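Local coordinates for protein ralf, proline/betaine transporter (Legionella pneumophila, PDB 4D7Q) that probably acts as a guanine nucleotide exchange factor, in a chimera joining the Sec7 domain of Legionella RalF to the capping domain of Rickettsia prowazekii RalF, at residues Ile211-Ser216 against Gly294-Ile299; Ile238-Gln243 against Thr323-Thr328. The protein carries 2 engineered substitutions. All blocks are in the same frame, centred on the assembly; numbering follows the deposited sequence.

Overall arrangement
Both contacts lie in the Rickettsia-derived capping domain, their centres about 17 Å apart. Contact 1 joins two neighbouring strands of the antiparallel sheet: backbone hydrogen bonds and isoleucine packing on a buried face, with N212 and K298 on the opposite, partly exposed face and N213 and K296 exposed at the corner. Contact 2, largely buried although its proline and lysine are exposed, ties the loop after helix 220-230 to the end of helix 313-325, using one amide-hydroxyl bond and a phenylalanine pair in place of a ladder. The two are continuous: F326 CE2 of contact 2 packs against I299 CD1 of contact 1 at 3.6 Å, and the F326 side chain also touches I211 and I214.

Contact 1 (Ile211-Ser216 against Gly294-Ile299)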
ATOM      1  N   ILE A 211      -0.474   6.800  13.554  1.00 23.89           N
ATOM      2  CA  ILE A 211      -0.121   6.601  14.954  1.00 23.20           C
ATOM      3  C   ILE A 211       0.508   5.216  15.066  1.00 28.14           C
ATOM      4  O   ILE A 211      -0.196   4.200  14.949  1.00 26.42           O
ATOM      5  CB  ILE A 211      -1.279   6.815  15.965  1.00 26.00           C
ATOM      6  CG1 ILE A 211      -2.167   8.051  15.624  1.00 25.54           C
ATOM      7  CG2 ILE A 211      -0.689   6.893  17.393  1.00 26.36           C
ATOM      8  CD1 ILE A 211      -3.400   8.291  16.608  1.00 29.83           C
ATOM      9  N   ASN A 212       1.844   5.180  15.247  1.00 25.47           N
ATOM     10  CA  ASN A 212       2.579   3.926  15.396  1.00 26.99           C
ATOM     11  C   ASN A 212       2.617   3.522  16.841  1.00 33.24           C
ATOM     12  O   ASN A 212       2.435   4.367  17.707  1.00 33.42           O
ATOM     13  CB  ASN A 212       4.022   4.084  14.939  1.00 31.33           C
ATOM     14  CG  ASN A 212       4.176   4.264  13.474  1.00 42.37           C
ATOM     15  OD1 ASN A 212       3.356   3.797  12.675  1.00 38.44           O
ATOM     16  ND2 ASN A 212       5.271   4.895  13.100  1.00 34.22           N
ATOM     17  N   ASN A 213       2.903   2.235  17.101  1.00 31.18           N
ATOM     18  CA  ASN A 213       3.077   1.659  18.440  1.00 32.23           C
ATOM     19  C   ASN A 213       1.884   1.951  19.348  1.00 35.76           C
ATOM     20  O   ASN A 213       2.053   2.237  20.539  1.00 35.36           O
ATOM     21  CB  ASN A 213       4.428   2.116  19.070  1.00 31.52           C
ATOM     22  CG  ASN A 213       5.608   2.028  18.115  1.00 54.12           C
ATOM     23  OD1 ASN A 213       5.973   0.959  17.629  1.00 47.47           O
ATOM     24  ND2 ASN A 213       6.212   3.160  17.796  1.00 48.77           N
ATOM     25  N   ILE A 214       0.670   1.898  18.765  1.00 31.29           N
ATOM     26  CA  ILE A 214      -0.572   2.159  19.495  1.00 30.71           C
ATOM     27  C   ILE A 214      -0.986   0.880  20.224  1.00 36.30           C
ATOM     28  O   ILE A 214      -0.719  -0.213  19.720  1.00 36.06           O
ATOM     29  CB  ILE A 214      -1.684   2.747  18.562  1.00 33.03           C
ATOM     30  CG1 ILE A 214      -2.739   3.557  19.365  1.00 33.93           C
ATOM     31  CG2 ILE A 214      -2.317   1.692  17.612  1.00 32.24           C
ATOM     32  CD1 ILE A 214      -3.620   4.536  18.542  1.00 40.59           C
ATOM     33  N   SER A 215      -1.566   0.999  21.424  1.00 34.81           N
ATOM     34  CA  SER A 215      -2.038  -0.188  22.150  1.00 36.15           C
ATOM     35  C   SER A 215      -3.263   0.064  23.019  1.00 41.81           C
ATOM     36  O   SER A 215      -3.533   1.205  23.393  1.00 42.54           O
ATOM     37  CB  SER A 215      -0.912  -0.873  22.931  1.00 39.45           C
ATOM     38  OG  SER A 215      -0.748  -0.409  24.260  1.00 45.59           O
ATOM     39  N   SER A 216      -3.993  -1.019  23.345  1.00 39.93           N
ATOM     40  CA  SER A 216      -5.141  -0.998  24.253  1.00 40.99           C
ATOM     41  C   SER A 216      -4.677  -0.582  25.650  1.00 47.05           C
ATOM     42  O   SER A 216      -5.427   0.060  26.388  1.00 47.27           O
ATOM     43  CB  SER A 216      -5.793  -2.377  24.328  1.00 42.75           C
ATOM     44  OG  SER A 216      -6.705  -2.596  23.263  1.00 47.69           O
ATOM     45  N   GLY A 294       6.186  -4.948  11.203  1.00 24.59           N
ATOM     46  CA  GLY A 294       7.064  -4.942  12.364  1.00 24.76           C
ATOM     47  C   GLY A 294       6.310  -5.565  13.527  1.00 29.94           C
ATOM     48  O   GLY A 294       5.293  -6.239  13.334  1.00 29.52           O
ATOM     49  N   GLU A 295       6.751  -5.304  14.743  1.00 27.49           N
ATOM     50  CA  GLU A 295       6.180  -5.949  15.922  1.00 27.84           C
ATOM     51  C   GLU A 295       5.053  -5.209  16.624  1.00 30.42           C
ATOM     52  O   GLU A 295       4.480  -5.754  17.570  1.00 29.73           O
ATOM     53  CB  GLU A 295       7.300  -6.305  16.919  1.00 29.77           C
ATOM     54  CG  GLU A 295       8.376  -7.225  16.351  1.00 42.21           C
ATOM     55  CD  GLU A 295       9.497  -7.610  17.303  1.00 57.85           C
ATOM     56  OE1 GLU A 295       9.851  -6.807  18.199  1.00 49.58           O
ATOM     57  OE2 GLU A 295      10.042  -8.721  17.132  1.00 58.50           O
ATOM     58  N   LYS A 296       4.735  -3.989  16.187  1.00 27.53           N
ATOM     59  CA  LYS A 296       3.701  -3.181  16.852  1.00 28.19           C
ATOM     60  C   LYS A 296       2.498  -2.844  15.992  1.00 32.09           C
ATOM     61  O   LYS A 296       2.535  -2.983  14.775  1.00 31.76           O
ATOM     62  CB  LYS A 296       4.316  -1.894  17.450  1.00 31.82           C
ATOM     63  CG  LYS A 296       5.528  -2.124  18.375  1.00 52.98           C
ATOM     64  CD  LYS A 296       5.169  -2.607  19.790  1.00 63.80           C
ATOM     65  CE  LYS A 296       6.379  -2.689  20.703  1.00 78.51           C
ATOM     66  NZ  LYS A 296       7.300  -3.812  20.348  1.00 87.01           N
ATOM     67  N   SER A 297       1.422  -2.417  16.643  1.00 28.77           N
ATOM     68  CA  SER A 297       0.177  -2.016  16.003  1.00 27.23           C
ATOM     69  C   SER A 297       0.296  -0.580  15.488  1.00 29.47           C
ATOM     70  O   SER A 297       1.144   0.190  15.949  1.00 28.10           O
ATOM     71  CB  SER A 297      -0.973  -2.111  16.993  1.00 28.12           C
ATOM     72  OG  SER A 297      -1.346  -3.462  17.212  1.00 31.67           O
ATOM     73  N   LYS A 298      -0.543  -0.239  14.504  1.00 25.40           N
ATOM     74  CA  LYS A 298      -0.604   1.095  13.933  1.00 24.73           C
ATOM     75  C   LYS A 298      -2.000   1.380  13.367  1.00 28.47           C
ATOM     76  O   LYS A 298      -2.755   0.458  13.012  1.00 27.28           O
ATOM     77  CB  LYS A 298       0.525   1.326  12.875  1.00 25.45           C
ATOM     78  CG  LYS A 298       0.144   0.929  11.439  1.00 28.30           C
ATOM     79  CD  LYS A 298       1.208   1.249  10.398  1.00 22.60           C
ATOM     80  CE  LYS A 298       0.912   0.429   9.146  1.00 22.96           C
ATOM     81  NZ  LYS A 298       1.907   0.695   8.079  1.00 21.96           N
ATOM     82  N   ILE A 299      -2.343   2.671  13.326  1.00 25.55           N
ATOM     83  CA  ILE A 299      -3.570   3.174  12.732  1.00 25.11           C
ATOM     84  C   ILE A 299      -3.240   4.284  11.747  1.00 27.98           C
ATOM     85  O   ILE A 299      -2.333   5.089  11.996  1.00 27.02           O
ATOM     86  CB  ILE A 299      -4.708   3.544  13.731  1.00 28.35           C
ATOM     87  CG1 ILE A 299      -4.287   4.650  14.710  1.00 29.05           C
ATOM     88  CG2 ILE A 299      -5.283   2.299  14.449  1.00 28.20           C
ATOM     89  CD1 ILE A 299      -5.504   5.421  15.326  1.00 34.22           C
TER
HETATM   90  O   HOH W   1       1.811  -1.704  19.577  1.00 50.55           O
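I299 has its CG1 branch between the backbone N and the carbonyl carbon (chi1 61°), while I214 carries CG1 anti to its own N (chi1 -156°); together these torsions bring the two CD1 methyls within 3.8 Å, the side chains crossing at about a right angle. I211 reaches the same methyl from alongside, pointing the same way as I299, with its CD1 3.8 Å from I299 CD1. That one atom is therefore packed by two isoleucines of the opposing segment.

The backbone evidence for antiparallel pairing is clearest at this end. I211 and I299 form a hydrogen-bonded pair: I211 N donates to I299 O at 3.0 Å, nearly straight at 168° and in the carbonyl plane, and I299 N returns a bond to I211 O at 3.1 Å from a tilted position. N212 and K298 follow as a non-hydrogen-bonded pair, their side chains on the opposite face from the isoleucines. Beyond them the ladder frays. N213 has positive phi and turns the chain through a corner, and I214 N keeps only a weak bond to S297 O, at 3.3 Å. A water bridges the two chains here, accepting from S297 N (3.0 Å) and donating to I214 O (2.9 Å). At the corner, N213 OD1 lies against CB and CG of K296, 3.2 Å from CG.

In the six-stranded sheet of the capping domain, these are the adjacent strands 208-214 and 297-303. F222 of helix 220-230 covers I214 and I299. On the other face, K298 makes a cation-pi contact with Y283 of strand 277-283 and extends NZ to the carbonyl of G108 in the Legionella Sec7 part, a bond between the two fused parts, which exists in this chimera and need not reflect either parent protein.

Contact 2 (Ile238-Gln243 against Thr323-Thr328); sequences IFPKLQ and TASFET
F239 CB begins the contact against S325, lying 3.4 Å from OG. With CG anti to the carbonyl carbon (chi1 -53°), the ring is carried on past the serine toward F326. One step into the ring, CD1 passes S325 CB at 3.9 Å; that carbon sits at the ring edge, near its plane. CE1, farther out, meets both CZ and CE2 of F326 at 4.0 Å. The rings make an offset edge-to-face pair, the edge of F239 toward the face of F326, with centroids 6.0 Å apart and planes at 66°. I238 CD1 lies above one face of F239, offset toward the rim.

The backbone beyond this ring forms a type I beta turn: L242 N bonds back to F239 O, and P240 and K241 have the backbone angles of its two corner positions. Within the turn, K241 N donates to S325 OG at 3.1 Å and 156°. The same hydroxyl gives its proton to the carbonyl of Q321 one turn earlier in helix 313-325, so two bonds fix its rotation and tie the loop of the capping domain to the helix end. P240 CD lies 3.4 Å from S325 O, which also accepts from T221 of helix 220-230. K241, bent at chi2 and chi4, passes S325 OG with its own CG (3.5 Å), and its CE approaches A324 O; I351 of helix 341-351 touches both K241 and A324.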
ATOM      1  N   ILE A 238     -17.014   6.461  20.127  1.00 32.69           N
ATOM      2  CA  ILE A 238     -16.202   6.473  21.357  1.00 33.18           C
ATOM      3  C   ILE A 238     -15.132   7.585  21.276  1.00 35.77           C
ATOM      4  O   ILE A 238     -14.186   7.608  22.060  1.00 36.84           O
ATOM      5  CB  ILE A 238     -15.586   5.044  21.573  1.00 36.69           C
ATOM      6  CG1 ILE A 238     -15.022   4.449  20.251  1.00 36.46           C
ATOM      7  CG2 ILE A 238     -16.648   4.088  22.143  1.00 37.64           C
ATOM      8  CD1 ILE A 238     -13.562   4.572  20.021  1.00 43.11           C
ATOM      9  N   PHE A 239     -15.293   8.491  20.309  1.00 31.08           N
ATOM     10  CA  PHE A 239     -14.355   9.565  19.997  1.00 31.37           C
ATOM     11  C   PHE A 239     -14.625  10.834  20.819  1.00 38.69           C
ATOM     12  O   PHE A 239     -15.646  11.495  20.594  1.00 38.35           O
ATOM     13  CB  PHE A 239     -14.347   9.818  18.470  1.00 32.04           C
ATOM     14  CG  PHE A 239     -14.094   8.548  17.683  1.00 32.05           C
ATOM     15  CD1 PHE A 239     -12.811   8.018  17.581  1.00 34.24           C
ATOM     16  CD2 PHE A 239     -15.143   7.859  17.087  1.00 34.18           C
ATOM     17  CE1 PHE A 239     -12.581   6.826  16.877  1.00 35.21           C
ATOM     18  CE2 PHE A 239     -14.918   6.665  16.392  1.00 36.77           C
ATOM     19  CZ  PHE A 239     -13.635   6.153  16.294  1.00 34.46           C
ATOM     20  N   PRO A 240     -13.736  11.170  21.801  1.00 37.07           N
ATOM     21  CA  PRO A 240     -13.990  12.348  22.656  1.00 37.68           C
ATOM     22  C   PRO A 240     -14.199  13.695  21.955  1.00 40.67           C
ATOM     23  O   PRO A 240     -14.909  14.521  22.499  1.00 41.00           O
ATOM     24  CB  PRO A 240     -12.790  12.362  23.619  1.00 39.75           C
ATOM     25  CG  PRO A 240     -12.274  10.971  23.614  1.00 42.98           C
ATOM     26  CD  PRO A 240     -12.517  10.451  22.237  1.00 38.09           C
ATOM     27  N   LYS A 241     -13.620  13.913  20.754  1.00 36.20           N
ATOM     28  CA  LYS A 241     -13.790  15.182  20.024  1.00 35.38           C
ATOM     29  C   LYS A 241     -15.069  15.195  19.187  1.00 38.61           C
ATOM     30  O   LYS A 241     -15.398  16.216  18.576  1.00 38.22           O
ATOM     31  CB  LYS A 241     -12.562  15.497  19.140  1.00 36.52           C
ATOM     32  CG  LYS A 241     -11.216  15.492  19.868  1.00 38.85           C
ATOM     33  CD  LYS A 241     -11.051  16.654  20.845  1.00 42.78           C
ATOM     34  CE  LYS A 241      -9.637  16.724  21.367  1.00 50.35           C
ATOM     35  NZ  LYS A 241      -9.585  17.263  22.755  1.00 62.76           N
ATOM     36  N   LEU A 242     -15.762  14.074  19.188  1.00 34.27           N
ATOM     37  CA  LEU A 242     -16.962  13.904  18.410  1.00 33.47           C
ATOM     38  C   LEU A 242     -18.209  13.519  19.226  1.00 35.37           C
ATOM     39  O   LEU A 242     -19.174  13.031  18.689  1.00 34.30           O
ATOM     40  CB  LEU A 242     -16.693  12.899  17.291  1.00 32.45           C
ATOM     41  CG  LEU A 242     -15.702  13.314  16.207  1.00 35.82           C
ATOM     42  CD1 LEU A 242     -15.355  12.143  15.316  1.00 34.54           C
ATOM     43  CD2 LEU A 242     -16.228  14.456  15.362  1.00 34.49           C
ATOM     44  N   GLN A 243     -18.173  13.752  20.520  1.00 32.27           N
ATOM     45  CA  GLN A 243     -19.245  13.322  21.410  1.00 32.50           C
ATOM     46  C   GLN A 243     -20.626  14.020  21.270  1.00 36.81           C
ATOM     47  O   GLN A 243     -21.600  13.525  21.781  1.00 35.84           O
ATOM     48  CB  GLN A 243     -18.761  13.288  22.845  1.00 33.88           C
ATOM     49  CG  GLN A 243     -17.865  12.101  23.153  1.00 44.43           C
ATOM     50  CD  GLN A 243     -18.458  10.766  22.756  1.00 48.22           C
ATOM     51  OE1 GLN A 243     -17.926  10.090  21.926  1.00 41.80           O
ATOM     52  NE2 GLN A 243     -19.547  10.396  23.357  1.00 37.53           N
ATOM     53  N   THR A 323      -8.532  11.657  14.590  1.00 26.30           N
ATOM     54  CA  THR A 323      -7.131  11.502  14.992  1.00 26.79           C
ATOM     55  C   THR A 323      -6.864  12.084  16.371  1.00 31.36           C
ATOM     56  O   THR A 323      -6.241  11.423  17.199  1.00 30.45           O
ATOM     57  CB  THR A 323      -6.164  12.060  13.941  1.00 30.14           C
ATOM     58  OG1 THR A 323      -6.514  11.569  12.650  1.00 26.92           O
ATOM     59  CG2 THR A 323      -4.755  11.650  14.223  1.00 26.63           C
ATOM     60  N   ALA A 324      -7.368  13.306  16.631  1.00 31.12           N
ATOM     61  CA  ALA A 324      -7.167  13.986  17.917  1.00 31.46           C
ATOM     62  C   ALA A 324      -7.929  13.316  19.067  1.00 33.16           C
ATOM     63  O   ALA A 324      -7.609  13.561  20.226  1.00 33.97           O
ATOM     64  CB  ALA A 324      -7.538  15.455  17.799  1.00 32.78           C
ATOM     65  N   SER A 325      -8.900  12.438  18.739  1.00 28.10           N
ATOM     66  CA  SER A 325      -9.706  11.677  19.693  1.00 27.79           C
ATOM     67  C   SER A 325      -8.919  10.532  20.323  1.00 32.34           C
ATOM     68  O   SER A 325      -9.270  10.081  21.409  1.00 33.73           O
ATOM     69  CB  SER A 325     -10.972  11.150  19.029  1.00 28.61           C
ATOM     70  OG  SER A 325     -11.900  12.193  18.791  1.00 32.20           O
ATOM     71  N   PHE A 326      -7.884  10.036  19.643  1.00 27.86           N
ATOM     72  CA  PHE A 326      -7.050   8.992  20.216  1.00 27.05           C
ATOM     73  C   PHE A 326      -6.167   9.662  21.256  1.00 33.42           C
ATOM     74  O   PHE A 326      -5.762  10.809  21.065  1.00 33.36           O
ATOM     75  CB  PHE A 326      -6.242   8.238  19.128  1.00 28.03           C
ATOM     76  CG  PHE A 326      -7.114   7.318  18.285  1.00 28.99           C
ATOM     77  CD1 PHE A 326      -7.368   6.010  18.688  1.00 29.73           C
ATOM     78  CD2 PHE A 326      -7.726   7.781  17.124  1.00 31.48           C
ATOM     79  CE1 PHE A 326      -8.199   5.172  17.933  1.00 31.85           C
ATOM     80  CE2 PHE A 326      -8.570   6.942  16.368  1.00 31.27           C
ATOM     81  CZ  PHE A 326      -8.792   5.643  16.773  1.00 29.78           C
ATOM     82  N   GLU A 327      -5.940   8.997  22.393  1.00 32.18           N
ATOM     83  CA  GLU A 327      -5.108   9.556  23.469  1.00 33.01           C
ATOM     84  C   GLU A 327      -3.670   9.780  23.021  1.00 36.92           C
ATOM     85  O   GLU A 327      -3.063  10.781  23.395  1.00 37.94           O
ATOM     86  CB  GLU A 327      -5.123   8.639  24.694  1.00 34.77           C
ATOM     87  CG  GLU A 327      -6.399   8.727  25.509  1.00 46.23           C
ATOM     88  CD  GLU A 327      -6.373   7.911  26.787  1.00 69.08           C
ATOM     89  OE1 GLU A 327      -5.559   6.965  26.880  1.00 48.49           O
ATOM     90  OE2 GLU A 327      -7.180   8.215  27.696  1.00 89.25           O
ATOM     91  N   THR A 328      -3.142   8.864  22.204  1.00 33.18           N
ATOM     92  CA  THR A 328      -1.777   8.933  21.679  1.00 32.84           C
ATOM     93  C   THR A 328      -1.643  10.045  20.653  1.00 37.51           C
ATOM     94  O   THR A 328      -2.444  10.129  19.705  1.00 36.27           O
ATOM     95  CB  THR A 328      -1.365   7.594  21.057  1.00 39.70           C
ATOM     96  OG1 THR A 328      -1.853   6.512  21.854  1.00 39.91           O
ATOM     97  CG2 THR A 328       0.148   7.475  20.864  1.00 35.91           C
TER